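Local coordinates for KLLA0E08119p (Kluyveromyces lactis, PDB 3VA7), which probably carboxylates urea to urea-1-carboxylate with ATP, hydrogencarbonate and biotin, forming the urea carboxylase part of a larger enzyme that also hydrolyses this product, at residues V1195-I1198 / T1203-V1206; A272-E277 / K459-A464; I848-G853 / N866-Q871; K94-A99 / A118-R123; N518-N523 / Q647-S652. All blocks are in the same frame, centred on the assembly; numbering follows the deposited sequence.

Contact 1: residues V1195-I1198 / T1203-V1206; sequences VIII and TEMV
The β hairpin of the biotin carrier domain, whose turn holds K1202, the lysine that carries biotin in this family, joins I1197 and I1198 to V1206 and M1205. The strand segments run antiparallel, at 158° to each other. I1198 and M1205 form the hydrogen-bonded pair: I1198 N gives its hydrogen to M1205 O at 2.7 Å, and M1205 N returns one to I1198 O. The next pair, I1197 with V1206, is non-hydrogen-bonded, and its side chains lie on the other face of the sheet. There I1197 CG1 meets V1206 CG2 at 3.9 Å. The second branch, CG2, stands anti to the backbone N of I1197 and rests 4.0 Å from E1204 CG, while CD1 ends near the carboxylate of E1204. W1179 of the adjoining strand 1176-1181 touches both I1197 and E1204. Cutting I1197 back to an alanine is likely to leave V1206 CG2 and the aliphatic stem of E1204 without their apolar neighbour and to open a gap beside W1179. On the face of I1198 and M1205 the contact stays close to the backbone, because both chains lead away from each other beyond CB. Further back, V1195 and I1196 both face V1207 in a classic β bulge. At the bulge residue I1196 the carbonyl O lies 3.4 Å from V1206 CA, a CA-H...O contact.

Contact 2: residues A272-E277 / K459-A464; sequences APNLPE and KEAKVA
N274 extends its side chain from the loop before helix 277-293 towards A461, the first residue past helix 456-460. Its CB is still 5.8 Å from A461 CB and serves as a stem. CG, turned anti to the carbonyl carbon (chi1 -62°), carries the amide closer, and of its two branches the nitrogen, not OD1, is turned to A461: N274 ND2 lies 3.7 Å from A461 CB. A methyl group offers nothing to bond with, so this is a van der Waals contact alone. The N274 side chain also touches E308. Beside it, P273 sets its own CB against the same methyl, with P273 CB and A461 CB 4.2 Å apart. The proline and the alanine both also rest on R423 of helix 423-435. On the backbone side, R235 holds this loop by a hydrogen bond to P273 O and a weak one to N274 O. A461 has positive phi (73°), as at the C-terminal end of a Schellman motif, and K462 after it is the centre of an inverse gamma turn. The contact thus places a loop following strand 264-270 against a helix C terminus finished by a Schellman motif, within the biotin carboxylase part of the enzyme.

Contact 3: residues I848-G853 / N866-Q871; sequences ILVEYG and NRLIHQ
V850 in strand 847-852 and L868 in helix 859-875 have CA atoms 10.0 Å apart, so the two backbones stay well separated and side chains alone bridge the space. L868 supplies the helix side. Its CG lies anti to the backbone N (chi1 -177°), which sends the isobutyl group out towards the strand, and the CD2 methyl does most of the touching. L868 CD2 comes within 3.4 Å of Y852 OH, and L868 CB lies 3.6 Å from that same oxygen, so the leucine runs obliquely past the phenol end. Against the second strand residue the contact is looser, with V850 CG1 and L868 CD2 4.2 Å apart. V850 and Y852 point to the same side of the strand, and V850 CG1 sits over one face of the tyrosine ring, 4.3 Å above its plane and displaced towards the rim. Within helix 859-875, I861, R864 and I865 also pack on Y852. The helix thus lies on the antiparallel sheet of carboxyltransferase subdomains C and D through strand 847-852, which pairs with strand 889-894; V850 adds V890 and I892 to its apolar surroundings. No hydrogen bond passes between the two segments. The phenol oxygen finds its polar partner in E912 OE1 of helix 901-912, and L868 touches E912 as well. Y852 therefore works in two ways: its hydroxyl is satisfied by a carboxylate, which probably limits rotation of the ring, while L868 lies against the hydroxyl and V850 over one ring face; being buried, the bond to E912 is probably little exposed to competition from water.

Contact 4: residues K94-A99 / A118-R123; sequences KIINAA and ADFSDR
F120 and R123 are the two residues of helix 118-125 that meet I95 and I96 of helix 92-101, across segment axes 11.5 Å apart that run nearly side by side, at 27°. A118, where the segment starts, turns to I139 and R140 of helix 136-143 instead. F120 follows with its ring carried anti to the backbone N (chi1 -178°), a torsion that swings it into the space between the helices. There two isoleucines come obliquely to CE2 and CZ: F120 CZ lies 3.8 Å from I95 CG2, and F120 CE2 lies 3.7 Å from I96 CD1. The I95 side chain crosses the phenylalanine at about a right angle, whereas I96 slides past it in the opposite direction. S121 and D122 face elsewhere, the serine hydroxyl bonding to P134 O and the D122 carboxylate forming a salt bridge with R140. R123 closes the segment with a chain bent at chi2 and chi3, which lays its guanidinium obliquely by the branch methyl of I96, with R123 NH2 3.3 Å from I96 CG2. Its other nitrogens are engaged by charge: NH1 with D93 and NE with E127, two carboxylates that together probably fix the group's rotation. In the biotin carboxylase N-terminal domain, helix 92-101 precedes strand 106-108 of a parallel sheet, and helix 118-125 links that strand to its neighbour 130-131 in a beta-alpha-beta crossover. I96 and F120 both pack on I107 of strand 106-108, while I95 reaches L35 of the adjoining strand 33-36.

Contact 5: residues N518-N523 / Q647-S652; sequences NRVVGN and QAAPKS
The carbonyl of V520 meets the N-H of Q647, and this flat peptide group is approached from outside its plane, the donor being tilted 29° from it. The bond is nearly straight at hydrogen (170°), with Q647 N 2.9 Å from V520 O. A second flat pair braces the helix end: N523 ND2 donates to N518 OD1 at 2.8 Å, the acceptor lying in the amide plane of N523 while the donor stands 38° above the plane of the N518 carbonyl. The backbone carbonyl of N518 is gripped twice, since V521 N and N523 N reach N518 O from opposite faces. The two methyls of V520 have different neighbours. CG1, anti to the backbone N, lies against a carbonyl, with V520 CG1 3.5 Å from Q647 O. CG2 makes the apolar contact, resting on the methyl of A649, two residues beyond Q647, with V520 CG2 and A649 CB 3.7 Å apart. V520 CA adds a CA-H...O contact to Q647 O. Past the helix end, G522, with positive phi, finishes helix 511-520 in a Schellman motif and bonds through its backbone to D643 and F644, and R519 makes a cation-pi contact with F644. N523 is further tied to I592 and G594. Carbonyls at a helix C terminus often lack a helical N-H, and here an incoming loop of the carboxyltransferase part supplies one, so the buried oxygen of V520 is satisfied by Q647 while V520 CG2 and A649 CB pack beside the bond.

In the fold
From the N terminus, contact 4 comes first and bridges 18 residues, tying two helices beside the parallel sheet of the biotin carboxylase part. Contact 2, in the same part, closes 181 residues and ties the loop after strand 264-270 to the end of helix 456-460. Contact 5, in carboxyltransferase subdomains A and B, spans 123 residues from the end of helix 511-520 to a later loop; contact 3, in subdomains C and D, closes just 12 between strand 847-852 and helix 859-875. Contact 1 is last and shortest, a hairpin in the biotin carrier domain. All lie in series, so none nests or crosses. Contact 3 stands across the chain's centre from contacts 2 and 4, and contact 5 from contact 4.

Contact 1: residues V1195-I1198 / T1203-V1206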
# COMPACT_ATOMS: atom_id res chain seq x y z
N VAL A 1195 3.06 27.53 8.89
CA VAL A 1195 2.87 28.99 8.71
C VAL A 1195 2.18 29.31 7.42
O VAL A 1195 1.19 30.05 7.42
CB VAL A 1195 4.18 29.78 8.69
CG1 VAL A 1195 3.87 31.31 8.63
CG2 VAL A 1195 5.08 29.39 9.88
N ILE A 1196 2.73 28.80 6.31
CA ILE A 1196 2.08 28.89 5.00
C ILE A 1196 2.05 27.58 4.17
O ILE A 1196 2.82 26.64 4.42
CB ILE A 1196 2.63 30.04 4.14
CG1 ILE A 1196 3.95 29.62 3.49
CG2 ILE A 1196 2.76 31.31 4.95
CD1 ILE A 1196 4.00 29.94 2.02
N ILE A 1197 1.15 27.52 3.20
CA ILE A 1197 1.03 26.37 2.31
C ILE A 1197 1.27 26.72 0.83
O ILE A 1197 0.74 27.70 0.28
CB ILE A 1197 -0.32 25.67 2.50
CG1 ILE A 1197 -0.50 25.13 3.93
CG2 ILE A 1197 -0.45 24.52 1.59
CD1 ILE A 1197 -1.97 24.67 4.19
N ILE A 1198 2.05 25.87 0.18
CA ILE A 1198 2.43 26.03 -1.23
C ILE A 1198 1.84 24.83 -1.91
O ILE A 1198 1.62 23.79 -1.26
CB ILE A 1198 4.04 26.12 -1.26
CG1 ILE A 1198 4.50 27.54 -0.93
CG2 ILE A 1198 4.78 25.54 -2.47
CD1 ILE A 1198 3.61 28.60 -1.53
N THR A 1203 1.75 18.46 -4.50
CA THR A 1203 1.62 18.17 -3.09
C THR A 1203 1.31 19.43 -2.35
O THR A 1203 1.79 20.47 -2.71
CB THR A 1203 2.89 17.67 -2.58
OG1 THR A 1203 3.24 16.59 -3.41
CG2 THR A 1203 2.74 17.11 -1.19
N GLU A 1204 0.50 19.31 -1.30
CA GLU A 1204 0.20 20.40 -0.41
C GLU A 1204 1.42 20.57 0.51
O GLU A 1204 1.63 19.76 1.40
CB GLU A 1204 -1.06 20.04 0.36
CG GLU A 1204 -1.18 20.63 1.74
CD GLU A 1204 -2.59 20.65 2.28
OE1 GLU A 1204 -2.75 21.09 3.44
OE2 GLU A 1204 -3.54 20.22 1.59
N MET A 1205 2.25 21.58 0.25
CA MET A 1205 3.51 21.80 1.00
C MET A 1205 3.38 22.88 2.11
O MET A 1205 3.17 24.11 1.85
CB MET A 1205 4.67 22.19 0.07
CG MET A 1205 5.29 21.07 -0.74
SD MET A 1205 6.79 20.48 0.04
CE MET A 1205 6.22 19.02 0.96
N VAL A 1206 3.50 22.40 3.33
CA VAL A 1206 3.50 23.26 4.47
C VAL A 1206 4.94 23.74 4.68
O VAL A 1206 5.85 22.93 4.88
CB VAL A 1206 2.99 22.50 5.72
CG1 VAL A 1206 3.36 23.23 6.98
CG2 VAL A 1206 1.50 22.30 5.64

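Contact 2: residues A272-E277 / K459-A464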
# COMPACT_ATOMS: atom_id res chain seq x y z
N ALA A 272 12.17 -27.74 31.38
CA ALA A 272 13.30 -26.90 31.71
C ALA A 272 14.62 -27.65 31.38
O ALA A 272 14.78 -28.84 31.68
CB ALA A 272 13.25 -26.52 33.15
N PRO A 273 15.57 -26.96 30.73
CA PRO A 273 16.86 -27.61 30.52
C PRO A 273 17.66 -27.64 31.84
O PRO A 273 17.43 -26.79 32.70
CB PRO A 273 17.53 -26.67 29.53
CG PRO A 273 17.03 -25.30 29.94
CD PRO A 273 15.58 -25.56 30.24
N ASN A 274 18.57 -28.62 31.97
CA ASN A 274 19.57 -28.68 33.07
C ASN A 274 18.94 -28.58 34.44
O ASN A 274 19.32 -27.73 35.27
CB ASN A 274 20.64 -27.59 32.96
CG ASN A 274 21.47 -27.71 31.68
OD1 ASN A 274 21.87 -28.81 31.26
ND2 ASN A 274 21.72 -26.55 31.05
N LEU A 275 17.94 -29.44 34.64
CA LEU A 275 17.25 -29.53 35.90
C LEU A 275 17.06 -30.99 36.21
O LEU A 275 16.45 -31.73 35.43
CB LEU A 275 15.91 -28.81 35.84
CG LEU A 275 14.95 -28.96 37.01
CD1 LEU A 275 15.30 -27.99 38.11
CD2 LEU A 275 13.55 -28.68 36.49
N PRO A 276 17.61 -31.42 37.36
CA PRO A 276 17.49 -32.82 37.79
C PRO A 276 16.10 -33.12 38.35
O PRO A 276 15.50 -32.29 39.04
CB PRO A 276 18.55 -32.94 38.88
CG PRO A 276 19.34 -31.59 38.85
CD PRO A 276 18.43 -30.60 38.27
N GLU A 277 15.61 -34.31 38.01
CA GLU A 277 14.42 -34.90 38.62
C GLU A 277 14.23 -34.66 40.15
O GLU A 277 13.13 -34.27 40.57
CB GLU A 277 14.38 -36.40 38.34
CG GLU A 277 14.03 -36.72 36.93
CD GLU A 277 12.53 -36.57 36.63
OE1 GLU A 277 11.69 -36.57 37.58
OE2 GLU A 277 12.19 -36.48 35.42
N LYS A 459 21.49 -22.32 22.38
CA LYS A 459 21.70 -23.75 22.13
C LYS A 459 22.42 -24.44 23.27
O LYS A 459 22.12 -25.57 23.64
CB LYS A 459 22.45 -24.01 20.84
CG LYS A 459 22.20 -25.40 20.33
CD LYS A 459 23.16 -25.78 19.25
CE LYS A 459 22.97 -27.25 18.89
NZ LYS A 459 23.30 -28.08 20.08
N GLU A 460 23.41 -23.76 23.83
CA GLU A 460 24.18 -24.38 24.91
C GLU A 460 23.40 -24.32 26.22
O GLU A 460 23.79 -24.93 27.23
CB GLU A 460 25.58 -23.75 24.98
CG GLU A 460 26.51 -24.27 23.86
CD GLU A 460 27.82 -23.47 23.72
OE1 GLU A 460 28.66 -23.86 22.86
OE2 GLU A 460 28.03 -22.45 24.46
N ALA A 461 22.27 -23.61 26.16
CA ALA A 461 21.33 -23.47 27.25
C ALA A 461 21.89 -22.56 28.33
O ALA A 461 21.42 -22.57 29.45
CB ALA A 461 20.92 -24.86 27.82
N LYS A 462 22.86 -21.73 27.98
CA LYS A 462 23.37 -20.76 28.95
C LYS A 462 22.42 -19.57 29.09
O LYS A 462 22.79 -18.42 28.89
CB LYS A 462 24.84 -20.34 28.67
CG LYS A 462 25.72 -21.43 28.01
CD LYS A 462 26.96 -21.80 28.88
CE LYS A 462 27.87 -20.58 29.30
NZ LYS A 462 29.22 -20.54 28.65
N VAL A 463 21.18 -19.89 29.46
CA VAL A 463 20.05 -18.95 29.62
C VAL A 463 19.88 -18.46 31.07
O VAL A 463 19.94 -19.24 32.00
CB VAL A 463 18.67 -19.61 29.20
CG1 VAL A 463 18.66 -20.03 27.75
CG2 VAL A 463 18.31 -20.83 30.09
N ALA A 464 19.64 -17.17 31.25
CA ALA A 464 19.34 -16.65 32.57
C ALA A 464 18.46 -15.42 32.44
O ALA A 464 18.49 -14.77 31.42
CB ALA A 464 20.59 -16.32 33.29

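Contact 3: residues I848-G853 / N866-Q871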
# COMPACT_ATOMS: atom_id res chain seq x y z
N ILE A 848 1.83 0.24 -30.93
CA ILE A 848 1.01 0.70 -32.03
C ILE A 848 -0.39 0.83 -31.45
O ILE A 848 -0.89 -0.08 -30.79
CB ILE A 848 0.99 -0.36 -33.20
CG1 ILE A 848 2.40 -0.51 -33.87
CG2 ILE A 848 -0.08 -0.06 -34.20
CD1 ILE A 848 2.40 -1.36 -35.26
N LEU A 849 -1.01 1.98 -31.65
CA LEU A 849 -2.36 2.18 -31.24
C LEU A 849 -3.33 1.83 -32.39
O LEU A 849 -3.22 2.41 -33.47
CB LEU A 849 -2.51 3.65 -30.82
CG LEU A 849 -3.88 4.11 -30.30
CD1 LEU A 849 -4.21 3.49 -28.95
CD2 LEU A 849 -3.98 5.65 -30.22
N VAL A 850 -4.29 0.93 -32.15
CA VAL A 850 -5.30 0.56 -33.18
C VAL A 850 -6.61 1.28 -32.84
O VAL A 850 -7.19 1.07 -31.76
CB VAL A 850 -5.60 -1.00 -33.18
CG1 VAL A 850 -6.59 -1.39 -34.20
CG2 VAL A 850 -4.37 -1.79 -33.40
N GLU A 851 -7.09 2.11 -33.74
CA GLU A 851 -8.33 2.86 -33.48
C GLU A 851 -9.52 2.48 -34.39
O GLU A 851 -9.45 2.62 -35.60
CB GLU A 851 -8.07 4.35 -33.62
CG GLU A 851 -7.17 4.91 -32.57
CD GLU A 851 -6.95 6.37 -32.81
OE1 GLU A 851 -7.17 6.81 -33.96
OE2 GLU A 851 -6.57 7.07 -31.87
N TYR A 852 -10.60 2.04 -33.80
CA TYR A 852 -11.79 1.75 -34.60
C TYR A 852 -12.77 2.91 -34.86
O TYR A 852 -13.04 3.75 -33.98
CB TYR A 852 -12.55 0.56 -34.00
CG TYR A 852 -11.81 -0.75 -34.11
CD1 TYR A 852 -11.34 -1.25 -35.36
CD2 TYR A 852 -11.58 -1.49 -33.00
CE1 TYR A 852 -10.70 -2.47 -35.45
CE2 TYR A 852 -10.93 -2.71 -33.09
CZ TYR A 852 -10.49 -3.20 -34.29
OH TYR A 852 -9.83 -4.40 -34.29
N GLY A 853 -13.33 2.91 -36.06
CA GLY A 853 -14.48 3.69 -36.40
C GLY A 853 -14.10 5.11 -36.72
O GLY A 853 -12.92 5.43 -36.79
N ASN A 866 -12.43 -6.96 -28.32
CA ASN A 866 -12.27 -8.18 -27.61
C ASN A 866 -11.86 -9.31 -28.61
O ASN A 866 -11.06 -10.20 -28.28
CB ASN A 866 -13.52 -8.46 -26.82
CG ASN A 866 -13.74 -9.88 -26.65
OD1 ASN A 866 -13.47 -10.47 -25.60
ND2 ASN A 866 -14.23 -10.50 -27.70
N ARG A 867 -12.35 -9.22 -29.84
CA ARG A 867 -12.15 -10.29 -30.84
C ARG A 867 -10.71 -10.15 -31.44
O ARG A 867 -10.03 -11.15 -31.62
CB ARG A 867 -13.25 -10.25 -31.94
CG ARG A 867 -14.58 -10.97 -31.68
CD ARG A 867 -14.69 -11.65 -30.27
NE ARG A 867 -14.41 -13.08 -30.26
CZ ARG A 867 -14.08 -13.81 -29.19
NH1 ARG A 867 -13.95 -13.28 -27.97
NH2 ARG A 867 -13.85 -15.13 -29.36
N LEU A 868 -10.27 -8.93 -31.75
CA LEU A 868 -8.88 -8.69 -32.13
C LEU A 868 -7.91 -9.32 -31.11
O LEU A 868 -7.01 -10.04 -31.51
CB LEU A 868 -8.58 -7.18 -32.32
CG LEU A 868 -7.16 -6.91 -32.79
CD1 LEU A 868 -6.94 -7.65 -34.10
CD2 LEU A 868 -6.84 -5.43 -33.04
N ILE A 869 -8.13 -9.09 -29.82
CA ILE A 869 -7.27 -9.60 -28.79
C ILE A 869 -7.30 -11.09 -28.90
O ILE A 869 -6.26 -11.74 -28.76
CB ILE A 869 -7.73 -9.14 -27.35
CG1 ILE A 869 -7.44 -7.63 -27.12
CG2 ILE A 869 -7.11 -10.02 -26.27
CD1 ILE A 869 -8.14 -7.04 -25.94
N HIS A 870 -8.48 -11.63 -29.17
CA HIS A 870 -8.65 -13.07 -29.25
C HIS A 870 -7.87 -13.63 -30.46
O HIS A 870 -7.29 -14.69 -30.37
CB HIS A 870 -10.13 -13.42 -29.29
CG HIS A 870 -10.41 -14.83 -29.68
ND1 HIS A 870 -10.33 -15.88 -28.78
CD2 HIS A 870 -10.78 -15.37 -30.87
CE1 HIS A 870 -10.65 -17.01 -29.40
NE2 HIS A 870 -10.93 -16.72 -30.67
N GLN A 871 -7.83 -12.91 -31.57
CA GLN A 871 -7.10 -13.32 -32.72
C GLN A 871 -5.61 -13.35 -32.52
O GLN A 871 -4.91 -14.18 -33.15
CB GLN A 871 -7.40 -12.39 -33.88
CG GLN A 871 -8.67 -12.69 -34.62
CD GLN A 871 -8.81 -14.16 -34.97
OE1 GLN A 871 -9.93 -14.65 -35.06
NE2 GLN A 871 -7.68 -14.90 -35.12

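Contact 4: residues K94-A99 / A118-R123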
# COMPACT_ATOMS: atom_id res chain seq x y z
N LYS A 94 -19.79 -2.99 32.22
CA LYS A 94 -20.00 -3.31 30.83
C LYS A 94 -19.91 -4.81 30.57
O LYS A 94 -20.86 -5.40 30.01
CB LYS A 94 -19.00 -2.53 29.98
CG LYS A 94 -19.32 -1.03 29.81
CD LYS A 94 -18.19 -0.30 29.11
CE LYS A 94 -18.74 0.89 28.30
NZ LYS A 94 -17.74 1.58 27.44
N ILE A 95 -18.81 -5.44 31.05
CA ILE A 95 -18.56 -6.91 30.88
C ILE A 95 -19.72 -7.73 31.39
O ILE A 95 -20.26 -8.59 30.68
CB ILE A 95 -17.20 -7.42 31.54
CG1 ILE A 95 -15.94 -6.83 30.86
CG2 ILE A 95 -17.13 -8.94 31.59
CD1 ILE A 95 -16.02 -6.58 29.33
N ILE A 96 -20.12 -7.45 32.62
CA ILE A 96 -21.14 -8.24 33.28
C ILE A 96 -22.50 -8.04 32.59
O ILE A 96 -23.28 -8.99 32.44
CB ILE A 96 -21.17 -7.89 34.78
CG1 ILE A 96 -21.08 -9.16 35.62
CG2 ILE A 96 -22.42 -7.11 35.12
CD1 ILE A 96 -19.67 -9.68 35.81
N ASN A 97 -22.75 -6.80 32.15
CA ASN A 97 -23.92 -6.48 31.31
C ASN A 97 -23.85 -7.23 29.96
O ASN A 97 -24.86 -7.82 29.48
CB ASN A 97 -24.06 -4.94 31.11
CG ASN A 97 -25.33 -4.56 30.30
OD1 ASN A 97 -26.46 -5.00 30.61
ND2 ASN A 97 -25.14 -3.76 29.25
N ALA A 98 -22.64 -7.26 29.39
CA ALA A 98 -22.44 -8.06 28.19
C ALA A 98 -22.82 -9.54 28.36
O ALA A 98 -23.46 -10.11 27.45
CB ALA A 98 -21.07 -7.89 27.66
N ALA A 99 -22.47 -10.16 29.50
CA ALA A 99 -22.77 -11.59 29.73
C ALA A 99 -24.24 -11.80 30.03
O ALA A 99 -24.82 -12.85 29.68
CB ALA A 99 -21.95 -12.14 30.84
N ALA A 118 -9.99 -9.47 41.76
CA ALA A 118 -10.87 -10.21 42.65
C ALA A 118 -12.23 -9.57 42.86
O ALA A 118 -13.20 -10.29 43.18
CB ALA A 118 -10.18 -10.42 44.01
N ASP A 119 -12.33 -8.24 42.72
CA ASP A 119 -13.68 -7.64 42.77
C ASP A 119 -14.48 -8.28 41.65
O ASP A 119 -15.61 -8.79 41.87
CB ASP A 119 -13.65 -6.11 42.59
CG ASP A 119 -12.96 -5.35 43.76
OD1 ASP A 119 -12.39 -4.27 43.48
OD2 ASP A 119 -12.98 -5.84 44.92
N PHE A 120 -13.87 -8.29 40.46
CA PHE A 120 -14.45 -8.95 39.31
C PHE A 120 -14.79 -10.42 39.56
O PHE A 120 -15.92 -10.83 39.32
CB PHE A 120 -13.58 -8.80 38.06
CG PHE A 120 -14.18 -9.42 36.83
CD1 PHE A 120 -13.53 -10.45 36.17
CD2 PHE A 120 -15.42 -8.99 36.36
CE1 PHE A 120 -14.09 -11.01 35.04
CE2 PHE A 120 -15.99 -9.56 35.21
CZ PHE A 120 -15.33 -10.55 34.56
N SER A 121 -13.87 -11.21 40.08
CA SER A 121 -14.25 -12.59 40.35
C SER A 121 -15.50 -12.65 41.25
O SER A 121 -16.43 -13.42 40.97
CB SER A 121 -13.12 -13.41 40.93
OG SER A 121 -13.59 -14.70 41.21
N ASP A 122 -15.52 -11.78 42.27
CA ASP A 122 -16.63 -11.66 43.23
C ASP A 122 -17.95 -11.13 42.61
O ASP A 122 -19.02 -11.69 42.90
CB ASP A 122 -16.21 -10.79 44.46
CG ASP A 122 -15.22 -11.50 45.43
OD1 ASP A 122 -15.28 -12.74 45.64
OD2 ASP A 122 -14.37 -10.80 46.01
N ARG A 123 -17.88 -10.08 41.76
CA ARG A 123 -19.03 -9.63 40.94
C ARG A 123 -19.67 -10.76 40.14
O ARG A 123 -20.91 -10.87 40.11
CB ARG A 123 -18.65 -8.49 39.96
CG ARG A 123 -19.21 -7.08 40.28
CD ARG A 123 -20.73 -7.09 40.68
NE ARG A 123 -21.71 -6.65 39.65
CZ ARG A 123 -21.60 -5.59 38.83
NH1 ARG A 123 -20.54 -4.78 38.88
NH2 ARG A 123 -22.57 -5.33 37.95

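Contact 5: residues N518-N523 / Q647-S652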
# COMPACT_ATOMS: atom_id res chain seq x y z
N ASN A 518 23.20 -0.00 -10.09
CA ASN A 518 23.21 -1.43 -9.80
C ASN A 518 24.45 -2.16 -10.28
O ASN A 518 25.08 -2.91 -9.54
CB ASN A 518 21.93 -2.12 -10.29
CG ASN A 518 20.92 -2.30 -9.15
OD1 ASN A 518 21.31 -2.35 -7.95
ND2 ASN A 518 19.62 -2.41 -9.50
N ARG A 519 24.77 -1.96 -11.54
CA ARG A 519 25.89 -2.64 -12.15
C ARG A 519 27.22 -2.30 -11.44
O ARG A 519 28.06 -3.18 -11.25
CB ARG A 519 25.98 -2.29 -13.65
CG ARG A 519 27.11 -3.00 -14.39
CD ARG A 519 27.05 -4.48 -14.22
NE ARG A 519 27.77 -5.16 -15.29
CZ ARG A 519 29.00 -5.69 -15.16
NH1 ARG A 519 29.56 -6.32 -16.19
NH2 ARG A 519 29.66 -5.61 -14.00
N VAL A 520 27.38 -1.06 -11.00
CA VAL A 520 28.65 -0.65 -10.46
C VAL A 520 29.00 -1.52 -9.26
O VAL A 520 30.18 -1.72 -8.95
CB VAL A 520 28.66 0.83 -10.11
CG1 VAL A 520 29.78 1.14 -9.14
CG2 VAL A 520 28.70 1.72 -11.40
N VAL A 521 27.98 -2.06 -8.62
CA VAL A 521 28.16 -2.84 -7.42
C VAL A 521 28.03 -4.33 -7.75
O VAL A 521 28.18 -5.19 -6.86
CB VAL A 521 27.09 -2.45 -6.41
CG1 VAL A 521 27.19 -3.29 -5.29
CG2 VAL A 521 27.24 -0.99 -5.91
N GLY A 522 27.77 -4.67 -9.01
CA GLY A 522 27.72 -6.08 -9.39
C GLY A 522 26.40 -6.78 -9.05
O GLY A 522 26.33 -8.01 -9.02
N ASN A 523 25.34 -6.00 -8.80
CA ASN A 523 24.01 -6.56 -8.59
C ASN A 523 23.47 -7.21 -9.87
O ASN A 523 23.65 -6.67 -10.97
CB ASN A 523 23.04 -5.47 -8.09
CG ASN A 523 23.11 -5.23 -6.56
OD1 ASN A 523 23.64 -6.04 -5.81
ND2 ASN A 523 22.53 -4.12 -6.11
N GLN A 647 32.72 -2.77 -9.84
CA GLN A 647 33.61 -2.11 -10.78
C GLN A 647 33.14 -0.68 -11.06
O GLN A 647 31.95 -0.47 -11.35
CB GLN A 647 33.63 -2.90 -12.07
CG GLN A 647 34.22 -2.16 -13.24
CD GLN A 647 34.31 -3.06 -14.46
OE1 GLN A 647 34.05 -4.25 -14.39
NE2 GLN A 647 34.67 -2.47 -15.60
N ALA A 648 34.03 0.31 -10.95
CA ALA A 648 33.69 1.68 -11.40
C ALA A 648 33.06 1.65 -12.81
O ALA A 648 33.52 0.94 -13.68
CB ALA A 648 34.95 2.54 -11.42
N ALA A 649 32.00 2.41 -13.04
CA ALA A 649 31.43 2.45 -14.37
C ALA A 649 32.42 3.04 -15.32
O ALA A 649 32.92 4.12 -15.06
CB ALA A 649 30.17 3.30 -14.39
N PRO A 650 32.71 2.36 -16.44
CA PRO A 650 33.52 3.00 -17.49
C PRO A 650 32.93 4.34 -17.74
O PRO A 650 31.72 4.46 -17.68
CB PRO A 650 33.28 2.10 -18.70
CG PRO A 650 33.04 0.78 -18.09
CD PRO A 650 32.18 1.07 -16.89
N LYS A 651 33.72 5.37 -18.01
CA LYS A 651 33.16 6.73 -18.09
C LYS A 651 32.49 7.04 -19.41
O LYS A 651 31.73 7.98 -19.49
CB LYS A 651 34.23 7.78 -17.80
CG LYS A 651 35.36 7.23 -16.92
CD LYS A 651 35.64 8.11 -15.67
CE LYS A 651 36.67 7.41 -14.73
NZ LYS A 651 37.03 8.21 -13.49
N SER A 652 32.81 6.29 -20.46
CA SER A 652 32.14 6.52 -21.74
C SER A 652 30.66 6.05 -21.69
O SER A 652 29.82 6.51 -22.47
CB SER A 652 32.88 5.84 -22.89
OG SER A 652 33.08 4.45 -22.66